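Putative efflux transporter (Bacteroides eggerthii, PDB 4L8J) is a putative efflux transporter component of the HlyD secretion family, probably acting as the periplasmic adaptor that couples an inner-membrane pump to an outer-membrane channel. Local coordinates at residues R40-I45 with V150-G155; Q44-P49 with A64-D69; Q60-I65 with T129-P134. All blocks are in the same frame, centred on the assembly; numbering follows the deposited sequence.

Contact 1 of 3, residues R40-I45 with V150-G155; sequences RVSGQI and VNSGEG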
ATOM      1  N   ARG A  40     -24.047 -46.416 -48.370  1.00 44.47           N
ATOM      2  CA  ARG A  40     -24.012 -47.712 -47.693  1.00 44.48           C
ATOM      3  C   ARG A  40     -24.441 -48.811 -48.693  1.00 51.22           C
ATOM      4  O   ARG A  40     -24.471 -49.998 -48.350  1.00 51.43           O
ATOM      5  CB  ARG A  40     -24.890 -47.704 -46.426  1.00 42.63           C
ATOM      6  CG  ARG A  40     -24.369 -46.759 -45.330  1.00 48.05           C
ATOM      7  CD  ARG A  40     -25.335 -46.655 -44.167  1.00 67.42           C
ATOM      8  NE  ARG A  40     -24.976 -45.551 -43.271  1.00 95.25           N
ATOM      9  CZ  ARG A  40     -25.805 -44.989 -42.393  1.00116.81           C
ATOM     10  NH1 ARG A  40     -27.059 -45.412 -42.285  1.00107.96           N
ATOM     11  NH2 ARG A  40     -25.387 -43.990 -41.625  1.00101.85           N
ATOM     12  N   VAL A  41     -24.784 -48.390 -49.928  1.00 47.83           N
ATOM     13  CA  VAL A  41     -25.223 -49.236 -51.049  1.00 48.02           C
ATOM     14  C   VAL A  41     -24.367 -48.912 -52.262  1.00 53.78           C
ATOM     15  O   VAL A  41     -23.727 -47.868 -52.286  1.00 52.73           O
ATOM     16  CB  VAL A  41     -26.741 -49.117 -51.376  1.00 51.27           C
ATOM     17  CG1 VAL A  41     -27.586 -49.802 -50.315  1.00 50.88           C
ATOM     18  CG2 VAL A  41     -27.185 -47.671 -51.573  1.00 50.69           C
ATOM     19  N   SER A  42     -24.363 -49.793 -53.263  1.00 52.74           N
ATOM     20  CA  SER A  42     -23.638 -49.604 -54.517  1.00 54.10           C
ATOM     21  C   SER A  42     -24.610 -49.153 -55.594  1.00 58.73           C
ATOM     22  O   SER A  42     -25.786 -49.534 -55.569  1.00 59.30           O
ATOM     23  CB  SER A  42     -22.938 -50.897 -54.936  1.00 58.88           C
ATOM     24  OG  SER A  42     -21.973 -51.300 -53.975  1.00 68.43           O
ATOM     25  N   GLY A  43     -24.132 -48.334 -56.517  1.00 54.75           N
ATOM     26  CA  GLY A  43     -24.983 -47.861 -57.595  1.00 55.41           C
ATOM     27  C   GLY A  43     -24.374 -46.767 -58.428  1.00 57.91           C
ATOM     28  O   GLY A  43     -23.196 -46.441 -58.272  1.00 57.99           O
ATOM     29  N   GLN A  44     -25.179 -46.214 -59.335  1.00 54.12           N
ATOM     30  CA  GLN A  44     -24.764 -45.118 -60.199  1.00 54.07           C
ATOM     31  C   GLN A  44     -25.286 -43.768 -59.654  1.00 55.07           C
ATOM     32  O   GLN A  44     -26.503 -43.572 -59.562  1.00 53.24           O
ATOM     33  CB  GLN A  44     -25.254 -45.353 -61.647  1.00 56.49           C
ATOM     34  CG  GLN A  44     -25.061 -44.135 -62.563  1.00 63.59           C
ATOM     35  CD  GLN A  44     -25.258 -44.437 -64.025  1.00 80.34           C
ATOM     36  OE1 GLN A  44     -24.298 -44.410 -64.802  1.00 76.89           O
ATOM     37  NE2 GLN A  44     -26.510 -44.678 -64.448  1.00 62.11           N
ATOM     38  N   ILE A  45     -24.372 -42.825 -59.363  1.00 51.52           N
ATOM     39  CA  ILE A  45     -24.756 -41.470 -58.924  1.00 50.37           C
ATOM     40  C   ILE A  45     -25.575 -40.834 -60.046  1.00 53.35           C
ATOM     41  O   ILE A  45     -25.185 -40.936 -61.198  1.00 55.14           O
ATOM     42  CB  ILE A  45     -23.512 -40.615 -58.530  1.00 53.09           C
ATOM     43  CG1 ILE A  45     -22.873 -41.174 -57.234  1.00 53.08           C
ATOM     44  CG2 ILE A  45     -23.881 -39.122 -58.340  1.00 52.20           C
ATOM     45  CD1 ILE A  45     -21.446 -40.866 -57.069  1.00 55.77           C
ATOM     46  N   VAL A 150     -20.416 -46.234 -58.306  1.00 61.45           N
ATOM     47  CA  VAL A 150     -19.672 -46.351 -57.044  1.00 60.32           C
ATOM     48  C   VAL A 150     -20.124 -47.578 -56.242  1.00 65.52           C
ATOM     49  O   VAL A 150     -21.234 -48.081 -56.440  1.00 64.83           O
ATOM     50  CB  VAL A 150     -19.777 -45.066 -56.151  1.00 62.12           C
ATOM     51  CG1 VAL A 150     -19.129 -43.858 -56.819  1.00 61.79           C
ATOM     52  CG2 VAL A 150     -21.224 -44.766 -55.741  1.00 61.03           C
ATOM     53  N   ASN A 151     -19.278 -47.992 -55.284  1.00 63.52           N
ATOM     54  CA  ASN A 151     -19.530 -49.086 -54.350  1.00 63.72           C
ATOM     55  C   ASN A 151     -19.798 -48.519 -52.958  1.00 68.60           C
ATOM     56  O   ASN A 151     -19.655 -47.312 -52.751  1.00 69.03           O
ATOM     57  CB  ASN A 151     -18.317 -50.040 -54.301  1.00 66.65           C
ATOM     58  CG  ASN A 151     -17.908 -50.619 -55.632  1.00 94.37           C
ATOM     59  OD1 ASN A 151     -18.682 -51.310 -56.306  1.00 88.32           O
ATOM     60  ND2 ASN A 151     -16.665 -50.363 -56.027  1.00 87.49           N
ATOM     61  N   SER A 152     -20.158 -49.381 -51.996  1.00 64.24           N
ATOM     62  CA  SER A 152     -20.348 -48.967 -50.610  1.00 63.26           C
ATOM     63  C   SER A 152     -19.005 -48.606 -50.030  1.00 66.01           C
ATOM     64  O   SER A 152     -17.997 -49.211 -50.404  1.00 67.47           O
ATOM     65  CB  SER A 152     -20.987 -50.083 -49.790  1.00 66.45           C
ATOM     66  OG  SER A 152     -22.230 -50.454 -50.355  1.00 78.72           O
ATOM     67  N   GLY A 153     -18.981 -47.599 -49.176  1.00 59.88           N
ATOM     68  CA  GLY A 153     -17.746 -47.141 -48.552  1.00 59.12           C
ATOM     69  C   GLY A 153     -16.847 -46.304 -49.438  1.00 63.07           C
ATOM     70  O   GLY A 153     -15.883 -45.728 -48.941  1.00 62.94           O
ATOM     71  N   GLU A 154     -17.143 -46.218 -50.751  1.00 60.70           N
ATOM     72  CA  GLU A 154     -16.366 -45.404 -51.689  1.00 61.35           C
ATOM     73  C   GLU A 154     -16.638 -43.917 -51.397  1.00 65.86           C
ATOM     74  O   GLU A 154     -17.803 -43.502 -51.382  1.00 66.21           O
ATOM     75  CB  GLU A 154     -16.726 -45.768 -53.138  1.00 63.63           C
ATOM     76  CG  GLU A 154     -15.789 -45.183 -54.183  1.00 71.37           C
ATOM     77  CD  GLU A 154     -15.968 -45.709 -55.597  1.00 92.91           C
ATOM     78  OE1 GLU A 154     -16.585 -46.786 -55.766  1.00 86.81           O
ATOM     79  OE2 GLU A 154     -15.447 -45.061 -56.533  1.00 87.01           O
ATOM     80  N   GLY A 155     -15.574 -43.162 -51.116  1.00 60.48           N
ATOM     81  CA  GLY A 155     -15.652 -41.740 -50.805  1.00 58.78           C
ATOM     82  C   GLY A 155     -16.398 -40.940 -51.856  1.00 59.61           C
ATOM     83  O   GLY A 155     -16.109 -41.065 -53.049  1.00 59.80           O
TER

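Contact 2 of 3, residues Q44-P49 with A64-D69; sequences QIINLP and AIDPRD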
ATOM      1  N   GLN A  44     -25.179 -46.214 -59.335  1.00 54.12           N
ATOM      2  CA  GLN A  44     -24.764 -45.118 -60.199  1.00 54.07           C
ATOM      3  C   GLN A  44     -25.286 -43.768 -59.654  1.00 55.07           C
ATOM      4  O   GLN A  44     -26.503 -43.572 -59.562  1.00 53.24           O
ATOM      5  CB  GLN A  44     -25.254 -45.353 -61.647  1.00 56.49           C
ATOM      6  CG  GLN A  44     -25.061 -44.135 -62.563  1.00 63.59           C
ATOM      7  CD  GLN A  44     -25.258 -44.437 -64.025  1.00 80.34           C
ATOM      8  OE1 GLN A  44     -24.298 -44.410 -64.802  1.00 76.89           O
ATOM      9  NE2 GLN A  44     -26.510 -44.678 -64.448  1.00 62.11           N
ATOM     10  N   ILE A  45     -24.372 -42.825 -59.363  1.00 51.52           N
ATOM     11  CA  ILE A  45     -24.756 -41.470 -58.924  1.00 50.37           C
ATOM     12  C   ILE A  45     -25.575 -40.834 -60.046  1.00 53.35           C
ATOM     13  O   ILE A  45     -25.185 -40.936 -61.198  1.00 55.14           O
ATOM     14  CB  ILE A  45     -23.512 -40.615 -58.530  1.00 53.09           C
ATOM     15  CG1 ILE A  45     -22.873 -41.174 -57.234  1.00 53.08           C
ATOM     16  CG2 ILE A  45     -23.881 -39.122 -58.340  1.00 52.20           C
ATOM     17  CD1 ILE A  45     -21.446 -40.866 -57.069  1.00 55.77           C
ATOM     18  N   ILE A  46     -26.751 -40.287 -59.736  1.00 47.85           N
ATOM     19  CA  ILE A  46     -27.600 -39.614 -60.731  1.00 47.59           C
ATOM     20  C   ILE A  46     -27.819 -38.153 -60.311  1.00 48.99           C
ATOM     21  O   ILE A  46     -28.408 -37.368 -61.054  1.00 48.73           O
ATOM     22  CB  ILE A  46     -28.932 -40.336 -60.971  1.00 51.23           C
ATOM     23  CG1 ILE A  46     -29.715 -40.547 -59.643  1.00 50.13           C
ATOM     24  CG2 ILE A  46     -28.704 -41.632 -61.791  1.00 52.87           C
ATOM     25  CD1 ILE A  46     -31.264 -40.678 -59.803  1.00 62.30           C
ATOM     26  N   ASN A  47     -27.391 -37.816 -59.085  1.00 44.06           N
ATOM     27  CA  ASN A  47     -27.500 -36.458 -58.570  1.00 43.45           C
ATOM     28  C   ASN A  47     -26.335 -36.181 -57.628  1.00 45.34           C
ATOM     29  O   ASN A  47     -26.062 -36.969 -56.732  1.00 42.48           O
ATOM     30  CB  ASN A  47     -28.854 -36.223 -57.884  1.00 43.23           C
ATOM     31  CG  ASN A  47     -29.178 -34.764 -57.642  1.00 52.01           C
ATOM     32  OD1 ASN A  47     -28.462 -33.871 -58.056  1.00 44.82           O
ATOM     33  ND2 ASN A  47     -30.265 -34.483 -56.960  1.00 41.44           N
ATOM     34  N   LEU A  48     -25.632 -35.074 -57.876  1.00 42.41           N
ATOM     35  CA  LEU A  48     -24.516 -34.571 -57.095  1.00 41.54           C
ATOM     36  C   LEU A  48     -24.772 -33.052 -56.953  1.00 43.20           C
ATOM     37  O   LEU A  48     -24.189 -32.259 -57.670  1.00 43.64           O
ATOM     38  CB  LEU A  48     -23.210 -34.918 -57.828  1.00 42.66           C
ATOM     39  CG  LEU A  48     -21.902 -34.891 -57.031  1.00 47.73           C
ATOM     40  CD1 LEU A  48     -21.996 -35.702 -55.744  1.00 47.05           C
ATOM     41  CD2 LEU A  48     -20.785 -35.447 -57.865  1.00 52.03           C
ATOM     42  N   PRO A  49     -25.754 -32.642 -56.118  1.00 38.44           N
ATOM     43  CA  PRO A  49     -26.191 -31.239 -56.136  1.00 37.98           C
ATOM     44  C   PRO A  49     -25.306 -30.239 -55.383  1.00 40.37           C
ATOM     45  O   PRO A  49     -25.606 -29.046 -55.416  1.00 39.22           O
ATOM     46  CB  PRO A  49     -27.570 -31.327 -55.481  1.00 39.59           C
ATOM     47  CG  PRO A  49     -27.406 -32.447 -54.465  1.00 42.29           C
ATOM     48  CD  PRO A  49     -26.627 -33.460 -55.238  1.00 38.28           C
ATOM     49  N   ALA A  64     -27.173 -38.751 -54.742  1.00 42.39           N
ATOM     50  CA  ALA A  64     -28.174 -39.817 -54.841  1.00 42.29           C
ATOM     51  C   ALA A  64     -27.789 -40.778 -55.933  1.00 47.43           C
ATOM     52  O   ALA A  64     -27.276 -40.351 -56.966  1.00 46.12           O
ATOM     53  CB  ALA A  64     -29.561 -39.245 -55.117  1.00 43.22           C
ATOM     54  N   ILE A  65     -28.019 -42.084 -55.704  1.00 45.20           N
ATOM     55  CA  ILE A  65     -27.783 -43.117 -56.729  1.00 44.72           C
ATOM     56  C   ILE A  65     -29.132 -43.454 -57.358  1.00 49.10           C
ATOM     57  O   ILE A  65     -30.170 -43.187 -56.737  1.00 48.33           O
ATOM     58  CB  ILE A  65     -27.031 -44.389 -56.217  1.00 46.79           C
ATOM     59  CG1 ILE A  65     -27.809 -45.122 -55.117  1.00 46.52           C
ATOM     60  CG2 ILE A  65     -25.591 -44.080 -55.787  1.00 45.44           C
ATOM     61  CD1 ILE A  65     -27.686 -46.643 -55.157  1.00 52.81           C
ATOM     62  N   ASP A  66     -29.119 -44.014 -58.601  1.00 48.07           N
ATOM     63  CA  ASP A  66     -30.307 -44.454 -59.333  1.00 48.66           C
ATOM     64  C   ASP A  66     -31.006 -45.539 -58.483  1.00 50.09           C
ATOM     65  O   ASP A  66     -30.397 -46.580 -58.223  1.00 45.94           O
ATOM     66  CB  ASP A  66     -29.907 -44.989 -60.724  1.00 52.39           C
ATOM     67  CG  ASP A  66     -31.036 -45.308 -61.686  1.00 64.03           C
ATOM     68  OD1 ASP A  66     -32.220 -45.222 -61.276  1.00 65.66           O
ATOM     69  OD2 ASP A  66     -30.739 -45.601 -62.864  1.00 69.35           O
ATOM     70  N   PRO A  67     -32.232 -45.246 -57.985  1.00 47.42           N
ATOM     71  CA  PRO A  67     -32.908 -46.184 -57.082  1.00 47.43           C
ATOM     72  C   PRO A  67     -33.643 -47.326 -57.778  1.00 53.30           C
ATOM     73  O   PRO A  67     -34.252 -48.134 -57.085  1.00 51.73           O
ATOM     74  CB  PRO A  67     -33.910 -45.279 -56.358  1.00 48.66           C
ATOM     75  CG  PRO A  67     -34.279 -44.248 -57.370  1.00 52.97           C
ATOM     76  CD  PRO A  67     -33.036 -44.017 -58.186  1.00 48.87           C
ATOM     77  N   ARG A  68     -33.607 -47.378 -59.129  1.00 51.58           N
ATOM     78  CA  ARG A  68     -34.334 -48.330 -59.961  1.00 52.88           C
ATOM     79  C   ARG A  68     -34.294 -49.783 -59.455  1.00 55.08           C
ATOM     80  O   ARG A  68     -35.362 -50.319 -59.160  1.00 54.73           O
ATOM     81  CB  ARG A  68     -33.871 -48.271 -61.432  1.00 56.18           C
ATOM     82  N   ASP A  69     -33.095 -50.411 -59.368  1.00 51.55           N
ATOM     83  CA  ASP A  69     -32.908 -51.815 -58.975  1.00 51.90           C
ATOM     84  C   ASP A  69     -33.331 -52.080 -57.535  1.00 53.08           C
ATOM     85  O   ASP A  69     -34.089 -53.011 -57.300  1.00 52.55           O
ATOM     86  CB  ASP A  69     -31.451 -52.262 -59.180  1.00 54.55           C
ATOM     87  CG  ASP A  69     -31.006 -52.271 -60.634  1.00 72.46           C
ATOM     88  OD1 ASP A  69     -31.887 -52.322 -61.530  1.00 74.33           O
ATOM     89  OD2 ASP A  69     -29.779 -52.236 -60.878  1.00 81.41           O
TER

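Contact 3 of 3, residues Q60-I65 with T129-P134; sequences QLIAAI and TKLLAP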
ATOM      1  N   GLN A  60     -29.154 -32.451 -45.247  1.00 41.32           N
ATOM      2  CA  GLN A  60     -29.144 -31.957 -46.633  1.00 40.90           C
ATOM      3  C   GLN A  60     -28.605 -33.024 -47.591  1.00 42.42           C
ATOM      4  O   GLN A  60     -27.690 -33.762 -47.222  1.00 40.50           O
ATOM      5  CB  GLN A  60     -28.311 -30.686 -46.737  1.00 41.89           C
ATOM      6  CG  GLN A  60     -28.401 -29.971 -48.085  1.00 43.28           C
ATOM      7  CD  GLN A  60     -27.779 -28.610 -48.059  1.00 45.17           C
ATOM      8  OE1 GLN A  60     -27.594 -27.993 -47.006  1.00 42.86           O
ATOM      9  NE2 GLN A  60     -27.523 -28.073 -49.231  1.00 36.53           N
ATOM     10  N   LEU A  61     -29.169 -33.094 -48.816  1.00 38.80           N
ATOM     11  CA  LEU A  61     -28.742 -34.067 -49.815  1.00 38.06           C
ATOM     12  C   LEU A  61     -27.318 -33.761 -50.315  1.00 41.31           C
ATOM     13  O   LEU A  61     -27.007 -32.632 -50.644  1.00 40.78           O
ATOM     14  CB  LEU A  61     -29.739 -34.109 -51.006  1.00 38.80           C
ATOM     15  CG  LEU A  61     -29.496 -35.155 -52.105  1.00 41.70           C
ATOM     16  CD1 LEU A  61     -29.650 -36.573 -51.578  1.00 41.11           C
ATOM     17  CD2 LEU A  61     -30.447 -34.952 -53.254  1.00 42.25           C
ATOM     18  N   ILE A  62     -26.458 -34.779 -50.323  1.00 38.89           N
ATOM     19  CA  ILE A  62     -25.082 -34.689 -50.840  1.00 38.25           C
ATOM     20  C   ILE A  62     -25.037 -35.318 -52.214  1.00 41.81           C
ATOM     21  O   ILE A  62     -24.447 -34.762 -53.139  1.00 42.17           O
ATOM     22  CB  ILE A  62     -24.074 -35.406 -49.880  1.00 40.00           C
ATOM     23  CG1 ILE A  62     -24.036 -34.744 -48.480  1.00 38.16           C
ATOM     24  CG2 ILE A  62     -22.664 -35.486 -50.541  1.00 40.54           C
ATOM     25  CD1 ILE A  62     -23.457 -33.336 -48.475  1.00 36.13           C
ATOM     26  N   ALA A  63     -25.643 -36.514 -52.334  1.00 38.26           N
ATOM     27  CA  ALA A  63     -25.636 -37.274 -53.579  1.00 40.13           C
ATOM     28  C   ALA A  63     -26.728 -38.313 -53.560  1.00 44.50           C
ATOM     29  O   ALA A  63     -27.176 -38.701 -52.488  1.00 44.24           O
ATOM     30  CB  ALA A  63     -24.276 -37.946 -53.793  1.00 40.76           C
ATOM     31  N   ALA A  64     -27.173 -38.751 -54.742  1.00 42.39           N
ATOM     32  CA  ALA A  64     -28.174 -39.817 -54.841  1.00 42.29           C
ATOM     33  C   ALA A  64     -27.789 -40.778 -55.933  1.00 47.43           C
ATOM     34  O   ALA A  64     -27.276 -40.351 -56.966  1.00 46.12           O
ATOM     35  CB  ALA A  64     -29.561 -39.245 -55.117  1.00 43.22           C
ATOM     36  N   ILE A  65     -28.019 -42.084 -55.704  1.00 45.20           N
ATOM     37  CA  ILE A  65     -27.783 -43.117 -56.729  1.00 44.72           C
ATOM     38  C   ILE A  65     -29.132 -43.454 -57.358  1.00 49.10           C
ATOM     39  O   ILE A  65     -30.170 -43.187 -56.737  1.00 48.33           O
ATOM     40  CB  ILE A  65     -27.031 -44.389 -56.217  1.00 46.79           C
ATOM     41  CG1 ILE A  65     -27.809 -45.122 -55.117  1.00 46.52           C
ATOM     42  CG2 ILE A  65     -25.591 -44.080 -55.787  1.00 45.44           C
ATOM     43  CD1 ILE A  65     -27.686 -46.643 -55.157  1.00 52.81           C
ATOM     44  N   THR A 129     -30.237 -44.830 -50.765  1.00 36.98           N
ATOM     45  CA  THR A 129     -30.027 -44.316 -52.140  1.00 36.43           C
ATOM     46  C   THR A 129     -29.765 -42.798 -52.097  1.00 39.97           C
ATOM     47  O   THR A 129     -29.235 -42.242 -53.053  1.00 39.92           O
ATOM     48  CB  THR A 129     -31.202 -44.644 -53.066  1.00 43.17           C
ATOM     49  OG1 THR A 129     -32.414 -44.068 -52.563  1.00 40.90           O
ATOM     50  CG2 THR A 129     -31.363 -46.131 -53.324  1.00 42.33           C
ATOM     51  N   LYS A 130     -30.114 -42.132 -50.982  1.00 35.91           N
ATOM     52  CA  LYS A 130     -29.861 -40.697 -50.781  1.00 36.09           C
ATOM     53  C   LYS A 130     -28.819 -40.534 -49.713  1.00 39.87           C
ATOM     54  O   LYS A 130     -29.047 -40.953 -48.577  1.00 39.57           O
ATOM     55  CB  LYS A 130     -31.151 -39.931 -50.396  1.00 39.45           C
ATOM     56  CG  LYS A 130     -32.309 -40.123 -51.386  1.00 50.19           C
ATOM     57  CD  LYS A 130     -32.743 -38.831 -52.019  1.00 60.23           C
ATOM     58  CE  LYS A 130     -33.753 -39.034 -53.123  1.00 68.01           C
ATOM     59  NZ  LYS A 130     -35.134 -39.149 -52.589  1.00 79.88           N
ATOM     60  N   LEU A 131     -27.648 -39.986 -50.066  1.00 37.77           N
ATOM     61  CA  LEU A 131     -26.585 -39.760 -49.082  1.00 37.04           C
ATOM     62  C   LEU A 131     -26.776 -38.354 -48.493  1.00 40.92           C
ATOM     63  O   LEU A 131     -26.842 -37.390 -49.241  1.00 40.65           O
ATOM     64  CB  LEU A 131     -25.214 -39.939 -49.751  1.00 37.26           C
ATOM     65  CG  LEU A 131     -23.954 -39.624 -48.937  1.00 40.97           C
ATOM     66  CD1 LEU A 131     -23.830 -40.547 -47.718  1.00 40.42           C
ATOM     67  CD2 LEU A 131     -22.716 -39.729 -49.839  1.00 42.10           C
ATOM     68  N   LEU A 132     -26.953 -38.249 -47.180  1.00 38.25           N
ATOM     69  CA  LEU A 132     -27.233 -36.969 -46.517  1.00 38.41           C
ATOM     70  C   LEU A 132     -26.074 -36.504 -45.643  1.00 42.26           C
ATOM     71  O   LEU A 132     -25.261 -37.329 -45.223  1.00 41.59           O
ATOM     72  CB  LEU A 132     -28.513 -37.096 -45.655  1.00 38.39           C
ATOM     73  CG  LEU A 132     -29.751 -37.748 -46.315  1.00 44.10           C
ATOM     74  CD1 LEU A 132     -30.870 -37.893 -45.314  1.00 44.38           C
ATOM     75  CD2 LEU A 132     -30.252 -36.959 -47.536  1.00 44.43           C
ATOM     76  N   ALA A 133     -25.992 -35.186 -45.368  1.00 39.06           N
ATOM     77  CA  ALA A 133     -24.949 -34.646 -44.507  1.00 39.20           C
ATOM     78  C   ALA A 133     -25.216 -35.084 -43.055  1.00 43.00           C
ATOM     79  O   ALA A 133     -26.325 -34.866 -42.550  1.00 42.47           O
ATOM     80  CB  ALA A 133     -24.890 -33.125 -44.620  1.00 40.29           C
ATOM     81  N   PRO A 134     -24.263 -35.782 -42.398  1.00 41.10           N
ATOM     82  CA  PRO A 134     -24.520 -36.264 -41.023  1.00 41.32           C
ATOM     83  C   PRO A 134     -24.455 -35.126 -39.976  1.00 48.38           C
ATOM     84  O   PRO A 134     -24.922 -35.305 -38.837  1.00 49.70           O
ATOM     85  CB  PRO A 134     -23.421 -37.310 -40.814  1.00 42.39           C
ATOM     86  CG  PRO A 134     -22.278 -36.807 -41.634  1.00 47.35           C
ATOM     87  CD  PRO A 134     -22.904 -36.150 -42.855  1.00 43.46           C
TER

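Contact 1 of 3, residues R40-I45 with V150-G155
G43 and V150 face each other as an antiparallel hydrogen-bonded pair, and this is where the contact is tight. G43 N gives its hydrogen to V150 O at 2.9 Å, and V150 N returns one to G43 O at 2.8 Å over a nearly straight 177° path. Next to this pair of hydrogen bonds lies the apolar part. The side chain of I45 leaves its strand beside the backbone N (chi1 -69°) and then runs on extended, which carries CD1 across to V150. There it meets CG1 at 3.8 Å, the two side chains crossing obliquely. The other methyl of V150, CG2, lies 3.6 Å from G43 O. I156 and V144 pack against both I45 and V150, making this end buried.

Toward R40 the grip slackens and the surface opens to solvent. S42 OG accepts a weak bond from S152 N at 3.3 Å, bent to 127° at the hydrogen. S152 OG reaches back to R40 O at 3.0 Å, again weakly. S42 CA also approaches V150 O at 3.4 Å, so that carbonyl has a C-H neighbour besides the amide of G43. R40 points away at its CB, and its guanidinium ends near that of R127.

Segment 150-155 is also shaped from within: N151 to E154 form a type II turn, with G153 at positive phi, and N151 N donates to E154 OE1 at 3.0 Å. K36 NZ bonds G153 O and the backbone of F39 also bonds G153, tying the turn to the end of strand 34-38. Edge strand 149-150 thus closes one side of a small antiparallel sheet and leads through the turn into strand 155-161 of a second four-stranded sheet, as in the barrel-sandwich hybrid, the lipoyl-like domain of membrane-fusion proteins.

Contact 2 of 3, residues Q44-P49 with A64-D69
Strand 43-47 pairs antiparallel with strand 61-65 from the non-hydrogen-bonded pair I45-I65 to the hydrogen-bonded pair N47-A64, and a classic bulge puts both I46 and N47 opposite A64. A64 O therefore receives two amides: I46 N at 2.8 Å, in the carbonyl plane, and N47 N more weakly at 3.3 Å. A64 N donates in turn to N47 O at 2.9 Å. Beyond I65 the pairing runs on by one more bond, D66 N to Q44 O at 2.8 Å.

The side chain of I46 lies along the partner segment at several points. Its CG1 lies between the backbone N and the carbonyl carbon (chi1 55°), beside A64 O, while CG2 rests on D66 CB at 3.7 Å and CD1 reaches P67 CD at 4.1 Å. On the other strand, I65 holds its CB 3.5 Å from Q44 O. D66 sends its carboxylate elsewhere: OD1 accepts a weak capping bond from R68 N at 3.3 Å. Strand 61-65 thus passes through D66 and P67 into helix 68-95, the strand-to-helix exit by which the lipoyl-like domain of HlyD-type adaptors enters its helical hairpin.

Contact 3 of 3, residues Q60-I65 with T129-P134
Q60 O and A133 N begin the pairing of strand 61-65 with strand 130-132, their bond of 2.9 Å lying in the carbonyl plane. The same oxygen also has L132 CA 3.3 Å away, a C-H contact beside the amide bond. L131 is the centre: its carbonyl takes I62 N at 2.9 Å, nearly along the C=O axis, and A63 N as a weaker second donor at 3.4 Å, while L131 N gives to A63 O at 2.8 Å. Two successive residues facing one make a classic bulge. Farther on, T129 O accepts I65 N at 2.9 Å and has A64 CA close by. A64, between these bonds, turns its own N and O to strand 43-47. Two polar side-chain atoms find their partners outside this pairing: T129 OG1 bonds M126 O at the end of helix 102-127, and Q60 OE1 takes K57 N.

L61, A64, K130 and L132 share one face of the sheet, A63 and L131 the other, where both meet I156. With CG anti to the backbone N (chi1 -176°), L61 lays CD1 alongside its partner strand, 3.9 Å from K130 CD and close to L132 CD2. From the bulge, I62 sends its CG1 branch over A133, CD1 meeting CB at 4.1 Å, and packs onward against V157 and L37. I65 and T129 cross at about a right angle, and both touch I70 on helix 68-95. The two strands are the entry and exit of the helical hairpin, an antiparallel base characteristic of a coiled-coil insertion in the lipoyl-like domain of HlyD-family adaptors.

How the contacts relate
The three contacts step across a single four-stranded antiparallel sheet, in the order 149-150, 43-47, 61-65, 130-132. Contact 2 is the middle pairing: it shares strand 43-47 with contact 1 and strand 61-65 with contact 3, and the three centres lie about 9 to 11 Å apart. I65 ties them together, its CD1 packing on V41 and G43. Along the chain, strands 43-47 and 61-65 come first, then the helices 68-95 and 102-127, then 130-132 and 149-150. The sheet is thus completed only after the chain has gone out along the hairpin and back, consistent with a lipoyl-like domain carrying a coiled-coil arm.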